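Local structure of leucine-rich-repeat protein (Methanosarcina barkeri, 4WNR) at residues 45-50 against 95-100; 104-109 against 332-337; 265-270 against 326-331; 298-303 against 341-346. The protein binds GDP and magnesium through the Roc G domain of its Roc-COR unit, probably acts as a guanine-nucleotide-dependent signalling protein, and may phosphorylate serine or threonine residues. All blocks are in the same frame, centred on the assembly; numbering follows the deposited sequence.

Contact 1: residues 45-50 against 95-100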
loop_
_atom_site.group_PDB
_atom_site.type_symbol
_atom_site.label_atom_id
_atom_site.label_comp_id
_atom_site.label_asym_id
_atom_site.label_seq_id
_atom_site.Cartn_x
_atom_site.Cartn_y
_atom_site.Cartn_z
ATOM N N LEU A 45 -2.485 -6.336 -1.152
ATOM C CA LEU A 45 -1.094 -5.908 -1.282
ATOM C C LEU A 45 -0.211 -7.023 -1.835
ATOM O O LEU A 45 0.044 -8.017 -1.152
ATOM C CB LEU A 45 -0.564 -5.451 0.079
ATOM C CG LEU A 45 -1.220 -4.180 0.632
ATOM C CD1 LEU A 45 -1.132 -4.127 2.147
ATOM C CD2 LEU A 45 -0.597 -2.934 0.016
ATOM N N LEU A 46 0.244 -6.852 -3.076
ATOM C CA LEU A 46 1.204 -7.768 -3.690
ATOM C C LEU A 46 2.588 -7.456 -3.126
ATOM O O LEU A 46 3.137 -6.389 -3.382
ATOM C CB LEU A 46 1.215 -7.618 -5.219
ATOM C CG LEU A 46 0.080 -8.227 -6.057
ATOM C CD1 LEU A 46 0.085 -9.746 -5.973
ATOM C CD2 LEU A 46 -1.277 -7.668 -5.660
ATOM N N VAL A 47 3.137 -8.376 -2.340
ATOM C CA VAL A 47 4.455 -8.179 -1.728
ATOM C C VAL A 47 5.381 -9.365 -1.988
ATOM O O VAL A 47 4.933 -10.469 -2.291
ATOM C CB VAL A 47 4.360 -7.906 -0.211
ATOM C CG1 VAL A 47 3.688 -6.565 0.039
ATOM C CG2 VAL A 47 3.617 -9.021 0.513
ATOM N N GLY A 48 6.680 -9.111 -1.866
ATOM C CA GLY A 48 7.713 -10.095 -2.198
ATOM C C GLY A 48 8.890 -9.432 -2.889
ATOM O O GLY A 48 8.820 -8.255 -3.250
ATOM N N ASP A 49 9.969 -10.190 -3.083
ATOM C CA ASP A 49 11.189 -9.663 -3.705
ATOM C C ASP A 49 10.959 -9.234 -5.147
ATOM O O ASP A 49 10.012 -9.681 -5.797
ATOM C CB ASP A 49 12.314 -10.702 -3.670
ATOM C CG ASP A 49 12.851 -10.943 -2.272
ATOM O OD1 ASP A 49 12.925 -9.982 -1.478
ATOM O OD2 ASP A 49 13.212 -12.099 -1.970
ATOM N N GLY A 50 11.837 -8.363 -5.638
ATOM C CA GLY A 50 11.789 -7.915 -7.027
ATOM C C GLY A 50 12.040 -9.069 -7.981
ATOM O O GLY A 50 12.814 -9.976 -7.674
ATOM N N TRP A 95 -2.733 -3.434 -4.996
ATOM C CA TRP A 95 -1.562 -2.558 -4.936
ATOM C C TRP A 95 -0.312 -3.317 -5.373
ATOM O O TRP A 95 0.060 -4.322 -4.763
ATOM C CB TRP A 95 -1.378 -2.010 -3.521
ATOM C CG TRP A 95 -2.253 -0.830 -3.221
ATOM C CD1 TRP A 95 -3.614 -0.800 -3.228
ATOM C CD2 TRP A 95 -1.823 0.490 -2.870
ATOM N NE1 TRP A 95 -4.063 0.457 -2.902
ATOM C CE2 TRP A 95 -2.985 1.268 -2.678
ATOM C CE3 TRP A 95 -0.570 1.091 -2.699
ATOM C CZ2 TRP A 95 -2.933 2.619 -2.322
ATOM C CZ3 TRP A 95 -0.517 2.432 -2.346
ATOM C CH2 TRP A 95 -1.693 3.181 -2.162
ATOM N N ASP A 96 0.327 -2.826 -6.433
ATOM C CA ASP A 96 1.519 -3.459 -6.997
ATOM C C ASP A 96 2.730 -2.531 -6.853
ATOM O O ASP A 96 2.738 -1.423 -7.391
ATOM C CB ASP A 96 1.276 -3.799 -8.471
ATOM C CG ASP A 96 2.216 -4.872 -8.990
ATOM O OD1 ASP A 96 2.571 -5.788 -8.216
ATOM O OD2 ASP A 96 2.585 -4.805 -10.183
ATOM N N PHE A 97 3.742 -2.991 -6.122
ATOM C CA PHE A 97 4.942 -2.200 -5.847
ATOM C C PHE A 97 6.085 -2.591 -6.780
ATOM O O PHE A 97 6.430 -3.769 -6.889
ATOM C CB PHE A 97 5.374 -2.386 -4.391
ATOM C CG PHE A 97 4.300 -2.051 -3.394
ATOM C CD1 PHE A 97 3.943 -0.731 -3.155
ATOM C CD2 PHE A 97 3.641 -3.056 -2.699
ATOM C CE1 PHE A 97 2.951 -0.419 -2.242
ATOM C CE2 PHE A 97 2.649 -2.749 -1.785
ATOM C CZ PHE A 97 2.303 -1.429 -1.555
ATOM N N GLY A 98 6.675 -1.596 -7.438
ATOM C CA GLY A 98 7.754 -1.824 -8.401
ATOM C C GLY A 98 9.104 -2.130 -7.778
ATOM O O GLY A 98 9.231 -2.239 -6.559
ATOM N N GLY A 99 10.115 -2.265 -8.634
ATOM C CA GLY A 99 11.477 -2.608 -8.211
ATOM C C GLY A 99 12.129 -1.568 -7.317
ATOM O O GLY A 99 12.868 -1.915 -6.394
ATOM N N GLN A 100 11.865 -0.294 -7.597
ATOM C CA GLN A 100 12.355 0.803 -6.756
ATOM C C GLN A 100 11.719 0.797 -5.365
ATOM O O GLN A 100 12.364 1.166 -4.382
ATOM C CB GLN A 100 12.107 2.159 -7.426
ATOM C CG GLN A 100 13.189 2.575 -8.412
ATOM C CD GLN A 100 13.071 4.035 -8.815
ATOM O OE1 GLN A 100 12.003 4.491 -9.231
ATOM N NE2 GLN A 100 14.170 4.780 -8.694
HETATM O O HOH W 1 3.603 -5.400 -5.584
#
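Leu45 and Trp95 pair in parallel on neighbouring strands, and Leu46 N donates to Trp95 O (3.0 Å, N-H...O 157°), the donor standing nearly on the line of the C=O bond. Past this point the chains part; a water modelled between Leu46 O, Phe97 N and Asp96 OD1 is doubtful, two of its distances being too short. One methyl of Leu45 does most of the apolar work: CD2 touches Trp95 CB (3.7 Å) and meets the edge of the Phe97 ring at CZ (3.6 Å). The same ring turns its edge to Leu46 O, Phe97 CD2 lying 3.4 Å from Leu46 O. Phe97 CG stands beside the backbone N (chi1 -56°), which brings the ring back toward strand 36-47. Without the ring, as with an alanine here, Leu45 CD2 would probably face a gap and the Leu46 carbonyl would lose its cover on this side. On the Leu46 face, Asp96 OD1 lies 3.8 Å from Leu46 CB, while OD2 bonds Thr55 OG1, part of the magnesium site. Beyond the pairing, Gly50 touches GDP. Two strands ending side by side, one running into the P-loop from Gly48 to Thr55 and the other into Asp96-Phe97-Gly98-Gly99, which fits the DxxG motif, are the hallmark of a Ras-like G domain.

Contact 2: residues 104-109 against 332-337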
loop_
_atom_site.group_PDB
_atom_site.type_symbol
_atom_site.label_atom_id
_atom_site.label_comp_id
_atom_site.label_asym_id
_atom_site.label_seq_id
_atom_site.Cartn_x
_atom_site.Cartn_y
_atom_site.Cartn_z
ATOM N N HIS A 104 14.280 0.332 -2.222
ATOM C CA HIS A 104 14.387 1.447 -1.276
ATOM C C HIS A 104 13.457 1.311 -0.066
ATOM O O HIS A 104 13.516 2.131 0.849
ATOM C CB HIS A 104 14.108 2.773 -1.984
ATOM C CG HIS A 104 15.070 3.080 -3.088
ATOM N ND1 HIS A 104 16.428 3.199 -2.881
ATOM C CD2 HIS A 104 14.870 3.301 -4.408
ATOM C CE1 HIS A 104 17.023 3.474 -4.028
ATOM N NE2 HIS A 104 16.100 3.543 -4.971
ATOM N N ALA A 105 12.599 0.292 -0.081
ATOM C CA ALA A 105 11.685 -0.012 1.030
ATOM C C ALA A 105 10.610 1.060 1.257
ATOM O O ALA A 105 10.123 1.231 2.376
ATOM C CB ALA A 105 12.468 -0.272 2.314
ATOM N N THR A 106 10.227 1.760 0.190
ATOM C CA THR A 106 9.173 2.779 0.269
ATOM C C THR A 106 7.769 2.164 0.247
ATOM O O THR A 106 6.780 2.856 0.494
ATOM C CB THR A 106 9.285 3.812 -0.868
ATOM O OG1 THR A 106 9.225 3.149 -2.136
ATOM C CG2 THR A 106 10.587 4.589 -0.762
ATOM N N HIS A 107 7.686 0.870 -0.054
ATOM C CA HIS A 107 6.421 0.133 0.015
ATOM C C HIS A 107 5.869 0.075 1.442
ATOM O O HIS A 107 4.665 -0.070 1.639
ATOM C CB HIS A 107 6.589 -1.286 -0.535
ATOM C CG HIS A 107 7.396 -2.187 0.346
ATOM N ND1 HIS A 107 8.774 -2.200 0.337
ATOM C CD2 HIS A 107 7.018 -3.108 1.264
ATOM C CE1 HIS A 107 9.210 -3.089 1.211
ATOM N NE2 HIS A 107 8.164 -3.653 1.788
ATOM N N GLN A 108 6.762 0.189 2.426
ATOM C CA GLN A 108 6.389 0.211 3.846
ATOM C C GLN A 108 5.362 1.292 4.198
ATOM O O GLN A 108 4.589 1.129 5.146
ATOM C CB GLN A 108 7.634 0.405 4.715
ATOM C CG GLN A 108 8.554 -0.801 4.781
ATOM C CD GLN A 108 9.813 -0.519 5.581
ATOM O OE1 GLN A 108 10.584 0.377 5.239
ATOM N NE2 GLN A 108 10.028 -1.282 6.652
ATOM N N PHE A 109 5.349 2.387 3.439
ATOM C CA PHE A 109 4.423 3.497 3.702
ATOM C C PHE A 109 2.967 3.081 3.472
ATOM O O PHE A 109 2.052 3.636 4.082
ATOM C CB PHE A 109 4.724 4.725 2.820
ATOM C CG PHE A 109 6.181 5.115 2.749
ATOM C CD1 PHE A 109 7.059 4.845 3.793
ATOM C CD2 PHE A 109 6.664 5.790 1.635
ATOM C CE1 PHE A 109 8.394 5.213 3.711
ATOM C CE2 PHE A 109 7.993 6.167 1.550
ATOM C CZ PHE A 109 8.859 5.879 2.590
ATOM N N PHE A 332 10.311 4.796 9.163
ATOM C CA PHE A 332 10.557 3.467 8.593
ATOM C C PHE A 332 12.044 3.155 8.381
ATOM O O PHE A 332 12.391 2.239 7.634
ATOM C CB PHE A 332 9.787 3.317 7.281
ATOM C CG PHE A 332 8.299 3.409 7.445
ATOM C CD1 PHE A 332 7.570 2.317 7.894
ATOM C CD2 PHE A 332 7.625 4.586 7.159
ATOM C CE1 PHE A 332 6.195 2.396 8.049
ATOM C CE2 PHE A 332 6.251 4.671 7.310
ATOM C CZ PHE A 332 5.535 3.575 7.757
ATOM N N GLU A 333 12.912 3.915 9.048
ATOM C CA GLU A 333 14.359 3.652 9.075
ATOM C C GLU A 333 15.042 3.751 7.704
ATOM O O GLU A 333 15.958 2.988 7.399
ATOM C CB GLU A 333 14.651 2.296 9.731
ATOM C CG GLU A 333 13.982 2.115 11.086
ATOM C CD GLU A 333 14.443 0.864 11.808
ATOM O OE1 GLU A 333 15.663 0.603 11.838
ATOM O OE2 GLU A 333 13.579 0.145 12.356
ATOM N N LEU A 334 14.588 4.701 6.892
ATOM C CA LEU A 334 15.297 5.102 5.674
ATOM C C LEU A 334 16.218 6.287 5.982
ATOM O O LEU A 334 16.927 6.782 5.104
ATOM C CB LEU A 334 14.304 5.495 4.574
ATOM C CG LEU A 334 13.571 4.368 3.839
ATOM C CD1 LEU A 334 12.730 3.528 4.788
ATOM C CD2 LEU A 334 12.703 4.951 2.734
ATOM N N CYS A 335 16.200 6.727 7.237
ATOM C CA CYS A 335 16.909 7.926 7.658
ATOM C C CYS A 335 17.221 7.834 9.152
ATOM O O CYS A 335 16.457 7.237 9.914
ATOM C CB CYS A 335 16.040 9.152 7.376
ATOM S SG CYS A 335 16.952 10.589 6.793
ATOM N N TYR A 336 18.344 8.419 9.560
ATOM C CA TYR A 336 18.753 8.437 10.968
ATOM C C TYR A 336 19.239 9.827 11.365
ATOM O O TYR A 336 20.042 10.434 10.658
ATOM C CB TYR A 336 19.850 7.402 11.220
ATOM C CG TYR A 336 19.395 5.973 11.020
ATOM C CD1 TYR A 336 18.794 5.261 12.055
ATOM C CD2 TYR A 336 19.563 5.334 9.793
ATOM C CE1 TYR A 336 18.375 3.952 11.876
ATOM C CE2 TYR A 336 19.148 4.026 9.606
ATOM C CZ TYR A 336 18.554 3.340 10.649
ATOM O OH TYR A 336 18.138 2.041 10.470
ATOM N N SER A 337 18.752 10.323 12.501
ATOM C CA SER A 337 19.055 11.683 12.946
ATOM C C SER A 337 20.439 11.788 13.577
ATOM O O SER A 337 20.795 10.993 14.448
ATOM C CB SER A 337 18.003 12.167 13.947
ATOM O OG SER A 337 16.746 12.346 13.321
#
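Phe332 lays its ring against the backbone of Gln108 and Phe109, joining the C-terminal end of COR helix 322-331 to the Roc loop that follows helix 99-104, the region of switch II in Ras-like G proteins. The helix closes just here in a Schellman motif: Glu333, with positive phi, is the C-prime residue, Glu333 N reaches Lys330 O and Leu334 N reaches Met329 O. From Phe332 CB, which faces the amide end of Gln108, the side chain runs to CG, 4.1 Å from both Gln108 CB and Phe109 CD1. There the ring divides its contacts. CD1 rests on Gln108 CB (3.7 Å), and farther along the same side CE1 comes to 3.6 Å from Gln108 O. CD2 and CE2 turn instead to Phe109 CD1, and CZ at the tip again approaches Gln108 O. Gln108 C and Phe109 N lie over one face of the ring. The two phenyl rings meet obliquely, centroids 5.4 Å apart and planes at 50°, with Phe332 CD2 at the edge of the Phe109 ring. Leu334, two residues on, packs against the other end of the loop. A chi1 of -76° puts Leu334 CG opposite its carbonyl carbon and sends the branch toward Roc. Its CD2 methyl lies 3.5 Å from His104 O, 4.0 Å from Phe109 CZ and 4.1 Å from Thr106 CG2, whose neighbouring OG1 bonds Tyr283 OH.

Contact 3: residues 265-270 against 326-331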
loop_
_atom_site.group_PDB
_atom_site.type_symbol
_atom_site.label_atom_id
_atom_site.label_comp_id
_atom_site.label_asym_id
_atom_site.label_seq_id
_atom_site.Cartn_x
_atom_site.Cartn_y
_atom_site.Cartn_z
ATOM N N ILE A 265 2.113 12.774 15.420
ATOM C CA ILE A 265 1.852 14.221 15.490
ATOM C C ILE A 265 2.589 15.034 14.420
ATOM O O ILE A 265 2.107 16.088 14.000
ATOM C CB ILE A 265 2.149 14.812 16.891
ATOM C CG1 ILE A 265 3.613 14.602 17.295
ATOM C CG2 ILE A 265 1.212 14.202 17.925
ATOM C CD1 ILE A 265 4.016 15.370 18.537
ATOM N N SER A 266 3.745 14.540 13.984
ATOM C CA SER A 266 4.521 15.192 12.926
ATOM C C SER A 266 4.055 14.809 11.515
ATOM O O SER A 266 4.456 15.442 10.537
ATOM C CB SER A 266 6.009 14.870 13.082
ATOM O OG SER A 266 6.235 13.472 13.077
ATOM N N LEU A 267 3.217 13.777 11.419
ATOM C CA LEU A 267 2.733 13.262 10.130
ATOM C C LEU A 267 1.229 13.443 9.885
ATOM O O LEU A 267 0.788 13.399 8.736
ATOM C CB LEU A 267 3.085 11.771 10.005
ATOM C CG LEU A 267 4.439 11.401 9.386
ATOM C CD1 LEU A 267 5.588 12.216 9.960
ATOM C CD2 LEU A 267 4.702 9.914 9.574
ATOM N N LEU A 268 0.448 13.665 10.942
ATOM C CA LEU A 268 -1.018 13.577 10.847
ATOM C C LEU A 268 -1.693 14.661 10.008
ATOM O O LEU A 268 -2.844 14.497 9.605
ATOM C CB LEU A 268 -1.656 13.511 12.244
ATOM C CG LEU A 268 -1.565 14.723 13.175
ATOM C CD1 LEU A 268 -2.527 15.827 12.767
ATOM C CD2 LEU A 268 -1.857 14.303 14.608
ATOM N N ASP A 269 -1.001 15.769 9.756
ATOM C CA ASP A 269 -1.581 16.859 8.972
ATOM C C ASP A 269 -1.739 16.480 7.499
ATOM O O ASP A 269 -2.740 16.828 6.870
ATOM C CB ASP A 269 -0.733 18.129 9.093
ATOM C CG ASP A 269 -1.445 19.361 8.548
ATOM O OD1 ASP A 269 -2.641 19.552 8.854
ATOM O OD2 ASP A 269 -0.808 20.142 7.811
ATOM N N THR A 270 -0.752 15.768 6.958
ATOM C CA THR A 270 -0.734 15.413 5.538
ATOM C C THR A 270 -1.585 14.173 5.233
ATOM O O THR A 270 -1.298 13.077 5.716
ATOM C CB THR A 270 0.708 15.165 5.052
ATOM O OG1 THR A 270 1.552 16.234 5.494
ATOM C CG2 THR A 270 0.764 15.074 3.527
ATOM N N ILE A 326 10.688 14.009 5.807
ATOM C CA ILE A 326 11.849 13.642 6.624
ATOM C C ILE A 326 11.445 12.728 7.785
ATOM O O ILE A 326 12.072 11.691 8.007
ATOM C CB ILE A 326 12.582 14.897 7.163
ATOM C CG1 ILE A 326 13.209 15.694 6.010
ATOM C CG2 ILE A 326 13.644 14.518 8.192
ATOM C CD1 ILE A 326 14.415 15.047 5.353
ATOM N N ASN A 327 10.404 13.117 8.517
ATOM C CA ASN A 327 9.904 12.317 9.641
ATOM C C ASN A 327 9.307 10.986 9.189
ATOM O O ASN A 327 9.373 9.993 9.912
ATOM C CB ASN A 327 8.870 13.103 10.455
ATOM C CG ASN A 327 9.490 14.252 11.234
ATOM O OD1 ASN A 327 10.477 14.072 11.948
ATOM N ND2 ASN A 327 8.906 15.439 11.109
ATOM N N LEU A 328 8.727 10.978 7.991
ATOM C CA LEU A 328 8.194 9.754 7.390
ATOM C C LEU A 328 9.339 8.791 7.066
ATOM O O LEU A 328 9.249 7.594 7.346
ATOM C CB LEU A 328 7.371 10.088 6.134
ATOM C CG LEU A 328 6.507 9.024 5.442
ATOM C CD1 LEU A 328 7.346 8.072 4.610
ATOM C CD2 LEU A 328 5.642 8.258 6.436
ATOM N N MET A 329 10.418 9.323 6.495
ATOM C CA MET A 329 11.619 8.530 6.210
ATOM C C MET A 329 12.289 8.036 7.494
ATOM O O MET A 329 12.799 6.916 7.539
ATOM C CB MET A 329 12.617 9.340 5.382
ATOM C CG MET A 329 12.225 9.502 3.923
ATOM S SD MET A 329 13.328 10.609 3.024
ATOM C CE MET A 329 14.840 9.649 3.011
ATOM N N LYS A 330 12.288 8.877 8.526
ATOM C CA LYS A 330 12.804 8.498 9.848
ATOM C C LYS A 330 12.013 7.342 10.462
ATOM O O LYS A 330 12.590 6.438 11.066
ATOM C CB LYS A 330 12.765 9.687 10.812
ATOM C CG LYS A 330 13.930 10.654 10.678
ATOM C CD LYS A 330 13.781 11.855 11.605
ATOM C CE LYS A 330 13.766 11.451 13.074
ATOM N NZ LYS A 330 13.922 12.621 13.982
ATOM N N LYS A 331 10.693 7.393 10.300
ATOM C CA LYS A 331 9.783 6.414 10.898
ATOM C C LYS A 331 10.110 4.986 10.466
ATOM O O LYS A 331 10.182 4.083 11.301
ATOM C CB LYS A 331 8.333 6.742 10.522
ATOM C CG LYS A 331 7.290 6.071 11.399
ATOM C CD LYS A 331 5.920 6.089 10.741
ATOM C CE LYS A 331 4.802 5.912 11.757
ATOM N NZ LYS A 331 5.002 4.735 12.648
#
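Asn327 O accepts the helical bond from Lys331 N (2.9 Å), and the side chains of these two residues, one turn apart, form part of the helix surface against which Ser266 and Leu267 pack. Leu267 carries the contact with both methyls. CD1 sits on Asn327 CB (3.4 Å), and CD2 meets the CD2 methyl of Leu328 at 3.7 Å, the two leucines crossing at about a right angle. CG of Leu328 is anti to the backbone N (chi1 -170°), which swings its branch beside Leu267. A looser touch comes from the aliphatic part of Lys331, whose CD lies 4.2 Å from Leu267 CD2. Ser266 covers the more exposed side: its CB is 3.6 Å from Asn327 ND2, and its OG lies 3.7 Å from Asn327 CB. Leu267 also opens a type I turn to Thr270, in which the bond from Thr270 N to Leu267 O is weak. Asp269 in that turn forms a salt bridge with Arg321 and accepts from Thr227 OG1. The arrangement is plain packing within the COR domain. Phe262 and Tyr324 also touch Leu267, the loop continues directly into strand 271-272, and Met329 of helix 322-331 packs on Val282 and Ile285 of helix 275-286.

Contact 4: residues 298-303 against 341-346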
loop_
_atom_site.group_PDB
_atom_site.type_symbol
_atom_site.label_atom_id
_atom_site.label_comp_id
_atom_site.label_asym_id
_atom_site.label_seq_id
_atom_site.Cartn_x
_atom_site.Cartn_y
_atom_site.Cartn_z
ATOM N N LEU A 298 22.334 15.116 5.234
ATOM C CA LEU A 298 21.234 15.920 4.708
ATOM C C LEU A 298 20.819 17.013 5.689
ATOM O O LEU A 298 20.081 16.759 6.640
ATOM C CB LEU A 298 20.038 15.025 4.369
ATOM C CG LEU A 298 18.823 15.697 3.720
ATOM C CD1 LEU A 298 19.176 16.270 2.355
ATOM C CD2 LEU A 298 17.675 14.709 3.605
ATOM N N ARG A 299 21.313 18.225 5.449
ATOM C CA ARG A 299 20.854 19.410 6.169
ATOM C C ARG A 299 19.560 19.882 5.521
ATOM O O ARG A 299 19.422 19.832 4.299
ATOM C CB ARG A 299 21.909 20.521 6.122
ATOM C CG ARG A 299 23.277 20.092 6.633
ATOM C CD ARG A 299 24.225 21.266 6.808
ATOM N NE ARG A 299 25.472 20.861 7.461
ATOM C CZ ARG A 299 25.647 20.732 8.779
ATOM N NH1 ARG A 299 24.653 20.978 9.632
ATOM N NH2 ARG A 299 26.830 20.352 9.250
ATOM N N PHE A 300 18.618 20.351 6.335
ATOM C CA PHE A 300 17.279 20.699 5.838
ATOM C C PHE A 300 17.258 21.953 4.957
ATOM O O PHE A 300 16.260 22.229 4.290
ATOM C CB PHE A 300 16.285 20.840 6.997
ATOM C CG PHE A 300 16.229 19.638 7.911
ATOM C CD1 PHE A 300 16.325 18.343 7.405
ATOM C CD2 PHE A 300 16.063 19.803 9.279
ATOM C CE1 PHE A 300 16.272 17.245 8.248
ATOM C CE2 PHE A 300 16.005 18.706 10.125
ATOM C CZ PHE A 300 16.110 17.426 9.609
ATOM N N SER A 301 18.358 22.702 4.954
ATOM C CA SER A 301 18.545 23.808 4.014
ATOM C C SER A 301 18.741 23.307 2.578
ATOM O O SER A 301 18.476 24.038 1.622
ATOM C CB SER A 301 19.748 24.658 4.433
ATOM O OG SER A 301 20.912 23.860 4.567
ATOM N N MET A 302 19.200 22.065 2.437
ATOM C CA MET A 302 19.474 21.467 1.125
ATOM C C MET A 302 18.207 21.023 0.389
ATOM O O MET A 302 18.225 20.863 -0.833
ATOM C CB MET A 302 20.401 20.257 1.274
ATOM C CG MET A 302 21.715 20.538 1.988
ATOM S SD MET A 302 22.709 19.049 2.206
ATOM C CE MET A 302 23.120 18.658 0.506
ATOM N N LEU A 303 17.119 20.819 1.130
ATOM C CA LEU A 303 15.868 20.302 0.558
ATOM C C LEU A 303 15.230 21.224 -0.483
ATOM O O LEU A 303 14.467 20.761 -1.332
ATOM C CB LEU A 303 14.850 20.007 1.668
ATOM C CG LEU A 303 15.207 18.892 2.655
ATOM C CD1 LEU A 303 14.166 18.819 3.761
ATOM C CD2 LEU A 303 15.332 17.545 1.958
ATOM N N GLU A 341 18.857 19.368 13.165
ATOM C CA GLU A 341 18.789 20.013 11.847
ATOM C C GLU A 341 19.346 19.150 10.701
ATOM O O GLU A 341 19.292 19.557 9.538
ATOM C CB GLU A 341 19.527 21.356 11.892
ATOM C CG GLU A 341 19.048 22.373 10.862
ATOM C CD GLU A 341 19.724 23.726 10.999
ATOM O OE1 GLU A 341 20.127 24.091 12.126
ATOM O OE2 GLU A 341 19.847 24.436 9.978
ATOM N N THR A 342 19.874 17.969 11.022
ATOM C CA THR A 342 20.486 17.093 10.015
ATOM C C THR A 342 20.107 15.624 10.200
ATOM O O THR A 342 19.751 15.195 11.298
ATOM C CB THR A 342 22.025 17.189 10.033
ATOM O OG1 THR A 342 22.536 16.594 11.230
ATOM C CG2 THR A 342 22.485 18.634 9.956
ATOM N N VAL A 343 20.197 14.863 9.110
ATOM C CA VAL A 343 19.932 13.422 9.125
ATOM C C VAL A 343 20.920 12.687 8.214
ATOM O O VAL A 343 21.502 13.284 7.307
ATOM C CB VAL A 343 18.485 13.094 8.694
ATOM C CG1 VAL A 343 17.484 13.617 9.716
ATOM C CG2 VAL A 343 18.179 13.658 7.312
ATOM N N LEU A 344 21.090 11.390 8.466
ATOM C CA LEU A 344 22.082 10.570 7.764
ATOM C C LEU A 344 21.445 9.578 6.791
ATOM O O LEU A 344 20.389 9.006 7.072
ATOM C CB LEU A 344 22.932 9.796 8.778
ATOM C CG LEU A 344 24.093 8.951 8.235
ATOM C CD1 LEU A 344 25.171 9.833 7.624
ATOM C CD2 LEU A 344 24.681 8.079 9.335
ATOM N N LEU A 345 22.108 9.385 5.651
ATOM C CA LEU A 345 21.763 8.343 4.681
ATOM C C LEU A 345 22.929 7.348 4.614
ATOM O O LEU A 345 23.891 7.577 3.878
ATOM C CB LEU A 345 21.501 8.950 3.296
ATOM C CG LEU A 345 20.110 9.529 3.000
ATOM C CD1 LEU A 345 19.066 8.426 2.907
ATOM C CD2 LEU A 345 19.697 10.577 4.026
ATOM N N PRO A 346 22.853 6.249 5.393
ATOM C CA PRO A 346 23.957 5.281 5.505
ATOM C C PRO A 346 24.497 4.728 4.178
ATOM O O PRO A 346 25.697 4.470 4.067
ATOM C CB PRO A 346 23.344 4.147 6.334
ATOM C CG PRO A 346 22.279 4.798 7.138
ATOM C CD PRO A 346 21.726 5.895 6.277
#
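Leu298 and Val343 form the close-packed part of the contact, an antiparallel hydrogen-bonded pair whose side chains lie alongside each other and point the same way. Leu298 N donates to Val343 O at 2.9 Å in a nearly straight bond (170°). The return bond from Val343 N to Leu298 O is 3.1 Å and comes in from above the carbonyl plane. On the face that carries both residues, Leu298 CB touches Val343 CG2 (3.7 Å), and Ile326 of helix 322-331 covers Leu298. Phe300 closes this apolar face. A chi1 of -54° turns its ring back over the opposing strand, where Glu341 O lies above one face, offset toward the rim, while Val343 CG1 meets the ring edge, 4.1 Å from Phe300 CZ. A serine in its place would probably leave the Glu341 carbonyl uncovered and open a gap beside Val343 and Ile326. The pairing belongs to a small antiparallel sheet of the COR domain, in which strand 342-344 lies between 297-299 and 336-337. Past the non-hydrogen-bonded pair of Arg299 and Thr342 it frays into a looser end: the bond from Phe300 N to Glu341 O is weak at 3.4 Å, and the chain leaves in a type I turn from Arg299 to Met302. The other face is the solvent side for Arg299, which is exposed, whereas Thr342 is buried. Arg299 extends alongside Thr342, its CG 3.7 Å from Thr342 CG2, and its guanidinium does not contact the Glu341 carboxylate, Arg299 NH1 and Glu341 OE2 being 5.9 Å apart.

In the fold
From the N terminus, contact 1 closes first, bringing the end of strand 36-47 beside the end of strand 88-96 inside the Roc domain. Contact 2 opens a few residues later and closes a much longer loop, from the segment after helix 99-104 to residues 332-337, tying Roc to COR; Phe97 packs on His107 where it adjoins contact 1. Contact 3 is nested within that loop and holds residues 265-270 to helix 322-331. Contact 4 begins between the two segments of contact 3 and ends after both, crossing contacts 2 and 3. Ile326 packs against its strands, and the backbones of Tyr336 and Leu344 join contacts 2 and 4 in one sheet.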